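Local coordinates for AGR_C_1268p (Agrobacterium tumefaciens str. C58, PDB 2GHS), which probably acts as a metal-dependent gluconolactonase of the regucalcin (SMP-30) family, a six-bladed beta-propeller that binds one divalent cation per subunit, at residues A[110-115]-A[121-126]; A[139-142]-A[146-149]; A[62-67]-A[84-89]. All coordinates share one frame; numbering follows the deposited sequence. Where two conformers were deposited one is given.

Contact 1: A[110-115]-A[121-126]; sequences GLFLRD and LTLHAE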
loop_
_atom_site.group_PDB
_atom_site.type_symbol
_atom_site.label_atom_id
_atom_site.label_comp_id
_atom_site.label_asym_id
_atom_site.label_seq_id
_atom_site.Cartn_x
_atom_site.Cartn_y
_atom_site.Cartn_z
ATOM N N GLY A 110 -2.773 15.625 -6.453
ATOM C CA GLY A 110 -1.784 16.225 -5.619
ATOM C C GLY A 110 -1.792 15.650 -4.219
ATOM O O GLY A 110 -2.533 14.694 -3.919
ATOM N N LEU A 111 -0.939 16.212 -3.375
ATOM C CA LEU A 111 -0.807 15.855 -1.982
ATOM C C LEU A 111 -1.537 16.887 -1.118
ATOM O O LEU A 111 -1.329 18.093 -1.278
ATOM C CB LEU A 111 0.654 15.884 -1.618
ATOM C CG LEU A 111 1.489 14.843 -2.330
ATOM C CD1 LEU A 111 2.890 15.354 -2.569
ATOM C CD2 LEU A 111 1.518 13.589 -1.504
ATOM N N PHE A 112 -2.427 16.412 -0.252
ATOM C CA PHE A 112 -3.332 17.261 0.537
ATOM C C PHE A 112 -3.193 16.939 2.021
ATOM O O PHE A 112 -2.988 15.759 2.404
ATOM C CB PHE A 112 -4.777 16.996 0.138
ATOM C CG PHE A 112 -5.146 17.581 -1.191
ATOM C CD1 PHE A 112 -4.727 16.964 -2.358
ATOM C CD2 PHE A 112 -5.844 18.785 -1.281
ATOM C CE1 PHE A 112 -5.048 17.500 -3.590
ATOM C CE2 PHE A 112 -6.155 19.328 -2.529
ATOM C CZ PHE A 112 -5.734 18.694 -3.686
ATOM N N LEU A 113 -3.263 17.973 2.834
ATOM C CA LEU A 113 -3.408 17.821 4.290
ATOM C C LEU A 113 -4.883 17.604 4.609
ATOM O O LEU A 113 -5.744 18.237 4.008
ATOM C CB LEU A 113 -2.922 19.075 5.000
ATOM C CG LEU A 113 -1.466 19.490 4.777
ATOM C CD1 LEU A 113 -1.076 20.622 5.780
ATOM C CD2 LEU A 113 -0.501 18.323 4.890
ATOM N N ARG A 114 -5.164 16.723 5.564
ATOM C CA ARG A 114 -6.517 16.447 5.986
ATOM C C ARG A 114 -6.570 16.690 7.486
ATOM O O ARG A 114 -5.786 16.097 8.242
ATOM C CB ARG A 114 -6.899 14.996 5.726
ATOM C CG ARG A 114 -8.321 14.660 6.198
ATOM C CD ARG A 114 -8.770 13.306 5.665
ATOM N NE ARG A 114 -10.113 13.043 6.125
ATOM C CZ ARG A 114 -10.441 12.542 7.311
ATOM N NH1 ARG A 114 -9.554 12.089 8.177
ATOM N NH2 ARG A 114 -11.709 12.432 7.601
ATOM N N ASP A 115 -7.483 17.570 7.902
ATOM C CA ASP A 115 -7.746 17.789 9.324
ATOM C C ASP A 115 -8.652 16.671 9.803
ATOM O O ASP A 115 -9.732 16.475 9.252
ATOM C CB ASP A 115 -8.409 19.125 9.506
ATOM C CG ASP A 115 -8.598 19.477 10.964
ATOM O OD1 ASP A 115 -9.501 18.906 11.603
ATOM O OD2 ASP A 115 -7.826 20.323 11.472
ATOM N N LEU A 121 -9.730 19.415 3.648
ATOM C CA LEU A 121 -8.568 19.054 2.851
ATOM C C LEU A 121 -7.984 20.344 2.290
ATOM O O LEU A 121 -8.722 21.179 1.782
ATOM C CB LEU A 121 -8.991 18.150 1.691
ATOM C CG LEU A 121 -9.595 16.806 2.093
ATOM C CD1 LEU A 121 -10.372 16.200 0.933
ATOM C CD2 LEU A 121 -8.526 15.837 2.540
ATOM N N THR A 122 -6.647 20.453 2.317
ATOM C CA THR A 122 -5.924 21.652 1.870
ATOM C C THR A 122 -4.706 21.196 1.051
ATOM O O THR A 122 -3.958 20.321 1.518
ATOM C CB THR A 122 -5.412 22.451 3.094
ATOM O OG1 THR A 122 -6.466 22.668 4.054
ATOM C CG2 THR A 122 -4.851 23.778 2.666
ATOM N N LEU A 123 -4.493 21.749 -0.156
ATOM C CA LEU A 123 -3.307 21.369 -0.934
ATOM C C LEU A 123 -1.999 21.585 -0.157
ATOM O O LEU A 123 -1.792 22.659 0.453
ATOM C CB LEU A 123 -3.225 22.126 -2.260
ATOM C CG LEU A 123 -2.070 21.728 -3.179
ATOM C CD1 LEU A 123 -2.295 20.379 -3.824
ATOM C CD2 LEU A 123 -1.953 22.822 -4.202
ATOM N N HIS A 124 -1.135 20.573 -0.166
ATOM C CA HIS A 124 0.192 20.589 0.464
ATOM C C HIS A 124 1.295 20.752 -0.583
ATOM O O HIS A 124 2.214 21.566 -0.435
ATOM C CB HIS A 124 0.392 19.284 1.242
ATOM C CG HIS A 124 1.762 19.107 1.816
ATOM N ND1 HIS A 124 2.297 19.987 2.735
ATOM C CD2 HIS A 124 2.697 18.149 1.618
ATOM C CE1 HIS A 124 3.517 19.576 3.060
ATOM N NE2 HIS A 124 3.776 18.453 2.410
ATOM N N ALA A 125 1.196 19.956 -1.637
ATOM C CA ALA A 125 2.127 20.036 -2.740
ATOM C C ALA A 125 1.503 19.449 -3.996
ATOM O O ALA A 125 0.744 18.508 -3.928
ATOM C CB ALA A 125 3.416 19.285 -2.376
ATOM N N GLU A 126 1.858 19.997 -5.152
ATOM C CA GLU A 126 1.408 19.421 -6.422
ATOM C C GLU A 126 2.088 18.041 -6.630
ATOM O O GLU A 126 3.211 17.823 -6.195
ATOM C CB GLU A 126 1.619 20.408 -7.596
ATOM C CG GLU A 126 0.636 21.607 -7.485
ATOM C CD GLU A 126 0.608 22.590 -8.653
ATOM O OE1 GLU A 126 1.366 22.404 -9.622
ATOM O OE2 GLU A 126 -0.216 23.550 -8.578
HETATM O O HOH W 1 -6.697 20.794 5.961
#
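L111 pairs with A125 and L113 with T122 as antiparallel hydrogen-bonded pairs, and between them a classic beta bulge sets both H124 and A125 against L111, the short strand axes running 136° apart in direction. The carbonyl of L111 is therefore gripped twice, H124 N to L111 O measuring 2.7 Å and A125 N to L111 O 3.2 Å, the second donor lying well off the carbonyl plane. In return L111 N reaches A125 O at 2.9 Å.

Beside the bulge, the F112 ring lies against L123, whose CD1 methyl sits over one face in a CH-pi contact, 4.1 Å from the ring centroid and displaced toward the rim. L123 has CG anti to its own nitrogen (chi1 -176°), which, with chi2 near +73°, also brings CD1 within 3.6 Å of L111 O. Within the bulge, H124 sets its CB toward the partner strand, and L113 CD2 lies 3.9 Å from H124 CB. On the face shared by R114 and L121, the methyl L121 CD2 rests against the aliphatic chain of R114, 3.7 Å from CB.

R114 NH1 bonds to Q103 and H124 NE2 to Y324. This hairpin forms the outer half of a four-stranded propeller blade: 110-115 pairs on its other side with strand 102-107, while 121-125 is the blade's outermost strand.

Contact 2: A[139-142]-A[146-149]; sequences GRMH and ALWI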
loop_
_atom_site.group_PDB
_atom_site.type_symbol
_atom_site.label_atom_id
_atom_site.label_comp_id
_atom_site.label_asym_id
_atom_site.label_seq_id
_atom_site.Cartn_x
_atom_site.Cartn_y
_atom_site.Cartn_z
ATOM N N GLY A 139 1.970 3.833 -2.070
ATOM C CA GLY A 139 2.958 4.715 -1.439
ATOM C C GLY A 139 3.241 4.206 -0.054
ATOM O O GLY A 139 2.474 3.411 0.497
ATOM N N ARG A 140 4.375 4.609 0.520
ATOM C CA ARG A 140 4.689 4.222 1.903
ATOM C C ARG A 140 5.668 5.219 2.519
ATOM O O ARG A 140 6.508 5.758 1.817
ATOM C CB ARG A 140 5.247 2.793 1.975
ATOM C CG ARG A 140 5.191 2.225 3.423
ATOM C CD ARG A 140 5.376 0.754 3.530
ATOM N NE ARG A 140 4.414 0.039 2.703
ATOM C CZ ARG A 140 3.148 -0.132 3.033
ATOM N NH1 ARG A 140 2.709 0.330 4.180
ATOM N NH2 ARG A 140 2.317 -0.753 2.198
HETATM N N MSE A 141 5.555 5.413 3.830
HETATM C CA MSE A 141 6.427 6.281 4.602
HETATM C C MSE A 141 7.769 5.632 4.942
HETATM O O MSE A 141 7.827 4.497 5.425
HETATM C CB MSE A 141 5.727 6.695 5.907
HETATM C CG MSE A 141 4.563 7.641 5.738
HETATM SE SE MSE A 141 5.157 9.313 4.948
HETATM C CE MSE A 141 6.676 9.642 6.087
ATOM N N HIS A 142 8.836 6.398 4.729
ATOM C CA HIS A 142 10.179 6.056 5.128
ATOM C C HIS A 142 10.377 6.602 6.563
ATOM O O HIS A 142 9.841 7.662 6.904
ATOM C CB HIS A 142 11.179 6.654 4.120
ATOM C CG HIS A 142 12.595 6.316 4.432
ATOM N ND1 HIS A 142 13.349 7.038 5.304
ATOM C CD2 HIS A 142 13.361 5.277 4.051
ATOM C CE1 HIS A 142 14.534 6.476 5.451
ATOM N NE2 HIS A 142 14.572 5.391 4.693
ATOM N N ALA A 146 9.995 11.100 5.200
ATOM C CA ALA A 146 9.698 11.304 3.775
ATOM C C ALA A 146 8.817 10.181 3.238
ATOM O O ALA A 146 8.896 9.005 3.670
ATOM C CB ALA A 146 10.985 11.333 2.993
ATOM N N LEU A 147 7.935 10.570 2.312
ATOM C CA LEU A 147 7.003 9.634 1.656
ATOM C C LEU A 147 7.642 9.193 0.338
ATOM O O LEU A 147 8.201 10.018 -0.370
ATOM C CB LEU A 147 5.687 10.380 1.347
ATOM C CG LEU A 147 4.636 9.631 0.506
ATOM C CD1 LEU A 147 4.033 8.478 1.313
ATOM C CD2 LEU A 147 3.494 10.612 0.026
ATOM N N TRP A 148 7.488 7.920 -0.011
ATOM C CA TRP A 148 7.658 7.470 -1.382
ATOM C C TRP A 148 6.233 7.240 -1.926
ATOM O O TRP A 148 5.413 6.535 -1.310
ATOM C CB TRP A 148 8.452 6.176 -1.474
ATOM C CG TRP A 148 9.933 6.274 -1.356
ATOM C CD1 TRP A 148 10.668 7.175 -0.616
ATOM C CD2 TRP A 148 10.877 5.372 -1.907
ATOM N NE1 TRP A 148 12.002 6.901 -0.718
ATOM C CE2 TRP A 148 12.154 5.798 -1.499
ATOM C CE3 TRP A 148 10.772 4.239 -2.725
ATOM C CZ2 TRP A 148 13.319 5.138 -1.884
ATOM C CZ3 TRP A 148 11.937 3.589 -3.093
ATOM C CH2 TRP A 148 13.183 4.053 -2.684
ATOM N N ILE A 149 5.964 7.764 -3.111
ATOM C CA ILE A 149 4.675 7.623 -3.714
ATOM C C ILE A 149 4.798 7.366 -5.219
ATOM O O ILE A 149 5.544 8.060 -5.913
ATOM C CB ILE A 149 3.806 8.881 -3.410
ATOM C CG1 ILE A 149 2.412 8.766 -4.043
ATOM C CG2 ILE A 149 4.465 10.147 -3.889
ATOM C CD1 ILE A 149 1.551 7.705 -3.420
#
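M141 and L147 face each other as a non-hydrogen-bonded pair in the antiparallel hairpin that opens a propeller sheet, joining strands 134-141 and 147-153. Strand 134-141 also carries R135 and N137, both predicted to bind substrate, so the hairpin probably continues outward from a strand that lines the pocket. The side chains of M141 and L147 lie on the same face and cross at about a right angle: the selenomethionine is bent at both chi2 and chi3, which brings SE and CE in against the partner strand. The selenium SE of M141 comes to 3.8 Å from CB of L147, and the terminal methyl CE of M141 continues to the backbone of A146, 3.3 Å from its O. L147 has CG opposite its backbone nitrogen (chi1 173°) and lays CD1 against the carbonyl of R140.

At the next pair on this face, G139 meets I149. The CD1 methyl of I149 extends across to G139 CA at 3.9 Å; the glycine has no side chain, and the methyl packs directly on its backbone.

R140 and W148 project from the opposite face and hardly touch; their link is the backbone, with a bond in each direction, R140 N to W148 O at 2.9 Å and W148 N to R140 O at 3.0 Å. Their polar ends are held elsewhere. The guanidinium of R140 forms a salt bridge with E321 and a bond to the carbonyl of I184, while W148 NE1 donates to G213 O and its indole meets F186 edge-to-face. The hairpin closes at H142, whose N donates to A146 O at 2.8 Å in a bond directed nearly along the C=O axis.

Contact 3: A[62-67]-A[84-89]; sequences TAWWFN and TVHALP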
loop_
_atom_site.group_PDB
_atom_site.type_symbol
_atom_site.label_atom_id
_atom_site.label_comp_id
_atom_site.label_asym_id
_atom_site.label_seq_id
_atom_site.Cartn_x
_atom_site.Cartn_y
_atom_site.Cartn_z
ATOM N N THR A 62 -7.165 2.686 14.972
ATOM C CA THR A 62 -7.994 2.817 13.758
ATOM C C THR A 62 -7.213 2.427 12.465
ATOM O O THR A 62 -6.097 2.888 12.246
ATOM C CB THR A 62 -8.521 4.263 13.621
ATOM O OG1 THR A 62 -9.282 4.604 14.786
ATOM C CG2 THR A 62 -9.412 4.402 12.424
ATOM N N ALA A 63 -7.789 1.528 11.683
ATOM C CA ALA A 63 -7.287 1.200 10.366
ATOM C C ALA A 63 -7.949 2.108 9.346
ATOM O O ALA A 63 -9.138 2.389 9.414
ATOM C CB ALA A 63 -7.580 -0.279 10.058
ATOM N N TRP A 64 -7.158 2.531 8.377
ATOM C CA TRP A 64 -7.599 3.374 7.297
ATOM C C TRP A 64 -7.230 2.700 5.967
ATOM O O TRP A 64 -6.184 2.038 5.861
ATOM C CB TRP A 64 -6.888 4.721 7.387
ATOM C CG TRP A 64 -7.181 5.524 8.620
ATOM C CD1 TRP A 64 -6.518 5.465 9.798
ATOM C CD2 TRP A 64 -8.163 6.551 8.755
ATOM N NE1 TRP A 64 -7.054 6.381 10.679
ATOM C CE2 TRP A 64 -8.060 7.065 10.039
ATOM C CE3 TRP A 64 -9.116 7.099 7.889
ATOM C CZ2 TRP A 64 -8.893 8.094 10.500
ATOM C CZ3 TRP A 64 -9.948 8.130 8.350
ATOM C CH2 TRP A 64 -9.819 8.607 9.646
ATOM N N TRP A 65 -8.080 2.857 4.951
ATOM C CA TRP A 65 -7.713 2.438 3.585
ATOM C C TRP A 65 -8.549 3.205 2.583
ATOM O O TRP A 65 -9.451 3.974 2.972
ATOM C CB TRP A 65 -7.861 0.921 3.381
ATOM C CG TRP A 65 -9.228 0.379 3.497
ATOM C CD1 TRP A 65 -10.150 0.246 2.491
ATOM C CD2 TRP A 65 -9.831 -0.154 4.672
ATOM N NE1 TRP A 65 -11.293 -0.326 2.988
ATOM C CE2 TRP A 65 -11.118 -0.587 4.323
ATOM C CE3 TRP A 65 -9.399 -0.301 6.000
ATOM C CZ2 TRP A 65 -11.993 -1.135 5.245
ATOM C CZ3 TRP A 65 -10.273 -0.870 6.924
ATOM C CH2 TRP A 65 -11.556 -1.266 6.533
ATOM N N PHE A 66 -8.250 3.022 1.296
ATOM C CA PHE A 66 -8.993 3.688 0.275
ATOM C C PHE A 66 -9.777 2.737 -0.612
ATOM O O PHE A 66 -9.417 1.588 -0.790
ATOM C CB PHE A 66 -8.041 4.506 -0.630
ATOM C CG PHE A 66 -7.309 5.587 0.077
ATOM C CD1 PHE A 66 -6.079 5.320 0.685
ATOM C CD2 PHE A 66 -7.810 6.865 0.102
ATOM C CE1 PHE A 66 -5.380 6.337 1.346
ATOM C CE2 PHE A 66 -7.147 7.879 0.762
ATOM C CZ PHE A 66 -5.934 7.614 1.395
ATOM N N ASN A 67 -10.848 3.272 -1.185
ATOM C CA ASN A 67 -11.532 2.682 -2.355
ATOM C C ASN A 67 -11.219 3.614 -3.510
ATOM O O ASN A 67 -11.902 4.598 -3.698
ATOM C CB ASN A 67 -13.013 2.556 -2.102
ATOM C CG ASN A 67 -13.726 1.698 -3.137
ATOM O OD1 ASN A 67 -13.099 1.096 -3.987
ATOM N ND2 ASN A 67 -15.056 1.634 -3.040
ATOM N N THR A 84 -16.618 4.005 9.231
ATOM C CA THR A 84 -17.010 5.293 8.678
ATOM C C THR A 84 -16.448 5.421 7.287
ATOM O O THR A 84 -15.333 4.978 7.027
ATOM C CB THR A 84 -16.500 6.434 9.566
ATOM O OG1 THR A 84 -16.911 6.199 10.916
ATOM C CG2 THR A 84 -17.044 7.827 9.118
ATOM N N VAL A 85 -17.229 5.969 6.373
ATOM C CA VAL A 85 -16.731 6.174 5.003
ATOM C C VAL A 85 -16.741 7.664 4.673
ATOM O O VAL A 85 -17.748 8.338 4.859
ATOM C CB VAL A 85 -17.578 5.452 3.958
ATOM C CG1 VAL A 85 -16.917 5.628 2.605
ATOM C CG2 VAL A 85 -17.766 3.972 4.313
ATOM N N HIS A 86 -15.608 8.169 4.211
ATOM C CA HIS A 86 -15.432 9.604 3.976
ATOM C C HIS A 86 -15.285 9.808 2.474
ATOM O O HIS A 86 -14.454 9.186 1.853
ATOM C CB HIS A 86 -14.190 10.134 4.678
ATOM C CG HIS A 86 -14.155 9.843 6.148
ATOM N ND1 HIS A 86 -14.796 10.634 7.076
ATOM C CD2 HIS A 86 -13.572 8.833 6.851
ATOM C CE1 HIS A 86 -14.596 10.135 8.288
ATOM N NE2 HIS A 86 -13.862 9.042 8.178
ATOM N N ALA A 87 -16.108 10.670 1.925
ATOM C CA ALA A 87 -16.113 10.998 0.506
ATOM C C ALA A 87 -15.035 12.029 0.187
ATOM O O ALA A 87 -14.950 13.077 0.819
ATOM C CB ALA A 87 -17.456 11.558 0.143
ATOM N N LEU A 88 -14.271 11.758 -0.861
ATOM C CA LEU A 88 -13.194 12.650 -1.276
ATOM C C LEU A 88 -13.492 13.271 -2.643
ATOM O O LEU A 88 -14.169 12.654 -3.485
ATOM C CB LEU A 88 -11.922 11.818 -1.408
ATOM C CG LEU A 88 -11.461 11.009 -0.215
ATOM C CD1 LEU A 88 -10.261 10.162 -0.582
ATOM C CD2 LEU A 88 -11.115 11.931 0.958
ATOM N N PRO A 89 -12.939 14.475 -2.896
ATOM C CA PRO A 89 -13.093 15.106 -4.190
ATOM C C PRO A 89 -11.994 14.644 -5.187
ATOM O O PRO A 89 -11.822 15.296 -6.202
ATOM C CB PRO A 89 -12.846 16.588 -3.874
ATOM C CG PRO A 89 -11.864 16.553 -2.739
ATOM C CD PRO A 89 -12.107 15.259 -1.980
#
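H86 and L88 reach across to W64 and F66 with no hydrogen bond between the two segments, the nearest CA pairs being more than 9 Å apart. H86 sets its CB toward strand 62-67, and CD2 and NE2 of its imidazole both come to 4.0 Å from CZ3 of W64. The imidazole and the six-membered ring of the indole have planes inclined by 27° but are slid apart, their centroids separated by 5.9 Å, so there is little overlap and the approach is oblique, limited to that one indole carbon. The rotation of W64 about CA-CB (chi1 -63°) brings the far end of its indole close to H86, while the methyl CG2 of T62 lies over one indole face, offset toward its rim. H86 NE2 is hydrogen-bonded to E75 of the intervening strand 72-77, which limits rotation of the imidazole.

Two residues further on, L88 extends a branch to F66 from the loop after strand 82-87. Its methyl CD1 approaches the edge of the phenyl ring near the ring plane, 4.1 Å from F66 CE2, and the two side chains cross at about a right angle. L95 of strand 92-99 touches both W64 and F66, and R114 touches W64 and H86.

W64 and H86 thus meet next-but-one across a four-stranded antiparallel sheet, packed against the following sheet: the layering between successive blades of a beta-propeller.

Overall arrangement
The three contacts follow one another along the chain, contact 3 in the sheet that runs from strand 51-57 to strand 82-87, contact 1 in the next sheet and contact 2 at the start of the sheet beginning with 134-141. Contact 1 touches both others: L111 CD2 packs on L147 CD2 of contact 2 at 3.9 Å, and L121 CD1 on P89 CD of contact 3 at 3.5 Å. Contacts 2 and 3 do not touch, with nearest atoms about 8 Å apart. Near the predicted metal and substrate site, the F66 side chain is about 5 Å from that of E52 and the I149 side chain about 6 Å from that of N137. A potassium ion occupies a separate site, at D108, E128, L131 and N134, about 7 Å from G110.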